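Local coordinates for putative exported protein (Bacteroides fragilis, PDB 4RAA) that is of unknown function but folds as a six-bladed beta-propeller and is probably exported from the cytoplasm, at residues R126-T131 with L142-R147. Residues are numbered along the deposited sequence; the frame is centred on the assembly and turned at random.
Sequences RLPFST and LLWNSR. With PO4 (phosphate ion), chain B.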
# COMPACT_ATOMS: atom_id res chain seq x y z
N ARG A 126 -3.82 -1.61 2.32
CA ARG A 126 -4.91 -1.58 3.30
C ARG A 126 -5.70 -0.30 3.13
O ARG A 126 -5.14 0.74 2.76
CB ARG A 126 -4.39 -1.64 4.73
CG ARG A 126 -3.70 -2.94 5.04
CD ARG A 126 -3.11 -2.92 6.43
NE ARG A 126 -2.08 -1.89 6.60
CZ ARG A 126 -1.40 -1.68 7.73
NH1 ARG A 126 -1.62 -2.43 8.82
NH2 ARG A 126 -0.48 -0.71 7.77
N LEU A 127 -7.00 -0.39 3.42
CA LEU A 127 -7.87 0.77 3.41
C LEU A 127 -7.36 1.68 4.51
O LEU A 127 -7.04 1.19 5.58
CB LEU A 127 -9.32 0.43 3.74
CG LEU A 127 -10.19 -0.42 2.81
CD1 LEU A 127 -11.53 -0.63 3.49
CD2 LEU A 127 -10.38 0.22 1.44
N PRO A 128 -7.29 2.99 4.23
CA PRO A 128 -6.80 3.92 5.25
C PRO A 128 -7.75 4.13 6.46
O PRO A 128 -7.30 4.56 7.53
CB PRO A 128 -6.63 5.22 4.46
CG PRO A 128 -7.65 5.12 3.37
CD PRO A 128 -7.72 3.69 3.01
N PHE A 129 -9.04 3.82 6.27
CA PHE A 129 -10.09 4.01 7.28
C PHE A 129 -11.36 3.27 6.84
O PHE A 129 -11.37 2.67 5.77
CB PHE A 129 -10.35 5.53 7.48
CG PHE A 129 -10.31 6.33 6.19
CD1 PHE A 129 -11.33 6.24 5.24
CD2 PHE A 129 -9.24 7.20 5.94
CE1 PHE A 129 -11.28 6.97 4.06
CE2 PHE A 129 -9.19 7.95 4.76
CZ PHE A 129 -10.22 7.82 3.82
N SER A 130 -12.42 3.32 7.65
CA SER A 130 -13.70 2.67 7.28
C SER A 130 -14.35 3.42 6.11
O SER A 130 -14.74 4.59 6.24
CB SER A 130 -14.65 2.60 8.46
OG SER A 130 -15.86 1.95 8.10
N THR A 131 -14.45 2.74 4.97
CA THR A 131 -14.98 3.31 3.72
C THR A 131 -15.43 2.20 2.77
O THR A 131 -14.95 1.07 2.87
CB THR A 131 -13.92 4.21 3.05
OG1 THR A 131 -14.46 4.81 1.88
CG2 THR A 131 -12.65 3.43 2.66
N LEU A 142 -7.92 11.55 -4.48
CA LEU A 142 -8.96 10.54 -4.34
C LEU A 142 -10.08 11.02 -3.42
O LEU A 142 -9.78 11.56 -2.36
CB LEU A 142 -8.32 9.26 -3.78
CG LEU A 142 -7.06 8.77 -4.50
CD1 LEU A 142 -6.36 7.68 -3.69
CD2 LEU A 142 -7.38 8.29 -5.92
N LEU A 143 -11.34 10.83 -3.84
CA LEU A 143 -12.51 11.15 -3.00
C LEU A 143 -13.04 9.82 -2.48
O LEU A 143 -13.37 8.95 -3.28
CB LEU A 143 -13.62 11.86 -3.79
CG LEU A 143 -14.91 12.22 -3.03
CD1 LEU A 143 -14.64 13.19 -1.89
CD2 LEU A 143 -15.95 12.80 -3.97
N TRP A 144 -13.10 9.69 -1.16
CA TRP A 144 -13.63 8.51 -0.46
C TRP A 144 -14.81 8.95 0.41
O TRP A 144 -14.87 10.12 0.81
CB TRP A 144 -12.60 7.94 0.52
CG TRP A 144 -11.26 7.60 0.01
CD1 TRP A 144 -10.24 8.47 -0.25
CD2 TRP A 144 -10.74 6.30 -0.17
NE1 TRP A 144 -9.12 7.78 -0.64
CE2 TRP A 144 -9.40 6.44 -0.60
CE3 TRP A 144 -11.27 5.01 -0.03
CZ2 TRP A 144 -8.58 5.35 -0.89
CZ3 TRP A 144 -10.47 3.91 -0.32
CH2 TRP A 144 -9.12 4.09 -0.75
N ASN A 145 -15.71 8.01 0.71
CA ASN A 145 -16.80 8.28 1.64
C ASN A 145 -16.32 7.84 3.03
O ASN A 145 -15.44 6.99 3.12
CB ASN A 145 -18.12 7.59 1.21
CG ASN A 145 -18.17 6.09 1.50
OD1 ASN A 145 -17.25 5.34 1.17
ND2 ASN A 145 -19.26 5.64 2.08
N SER A 146 -16.89 8.43 4.08
CA SER A 146 -16.55 8.11 5.49
C SER A 146 -17.65 7.29 6.17
O SER A 146 -18.70 7.83 6.49
CB SER A 146 -16.31 9.40 6.29
OG SER A 146 -16.31 9.16 7.70
N ARG A 147 -17.39 6.00 6.40
CA ARG A 147 -18.33 5.10 7.12
C ARG A 147 -17.96 4.96 8.61
O ARG A 147 -17.96 3.84 9.15
CB ARG A 147 -18.42 3.73 6.43
CG ARG A 147 -18.93 3.78 5.00
CD ARG A 147 -19.46 2.45 4.49
NE ARG A 147 -20.74 2.04 5.11
CZ ARG A 147 -20.91 1.19 6.13
NH1 ARG A 147 -19.87 0.57 6.71
NH2 ARG A 147 -22.15 0.93 6.58
P PO4 B . -0.89 1.15 3.40
O1 PO4 B . -2.36 1.23 3.71
O2 PO4 B . -0.13 0.62 4.60
O3 PO4 B . -0.64 0.23 2.23
O4 PO4 B . -0.42 2.54 3.03
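Trp-144 lies against Leu-127, Pro-128, Phe-129 and Thr-131 at a blade junction of the six-bladed beta-propeller. The 126-131 segment leaves the last strand of one blade, 121-126, and runs on toward the next blade, its end, at Thr-131, coming alongside Arg-147, just past strand 142-145. The indole of Trp-144 presents one face to Pro-128 CD and Phe-129 CZ. The edge of the Phe-129 ring points at the face of the five-membered ring of Trp-144, centroids 5.3 Å apart and planes at 75°. Leu-127 CD2 approaches Trp-144 CZ3 of the six-membered ring, at 4.1 Å. Trp-144 NE1 is hydrogen-bonded to Thr-162 OG1, on strand 157-162 of the same blade, which ties the indole to its own blade. At Asn-145, Thr-131 OG1 is 2.7 Å from Asn-145 O and 2.9 Å from Asn-145 OD1. The hydroxyl is anti to the backbone N of Thr-131 (chi1 -177°), which turns it to Asn-145 and CG2 to the indole. Asn-145 OD1 accepts from the backbone N of Ser-132 and Cys-133, the residues that lead into strand 134-136. At Arg-147 two bonds pair the backbone with Ser-130. Arg-147 N donates to Ser-130 O at 3.0 Å. In return, Ser-130 OG donates to Arg-147 O from above the carbonyl plane, also at 3.0 Å.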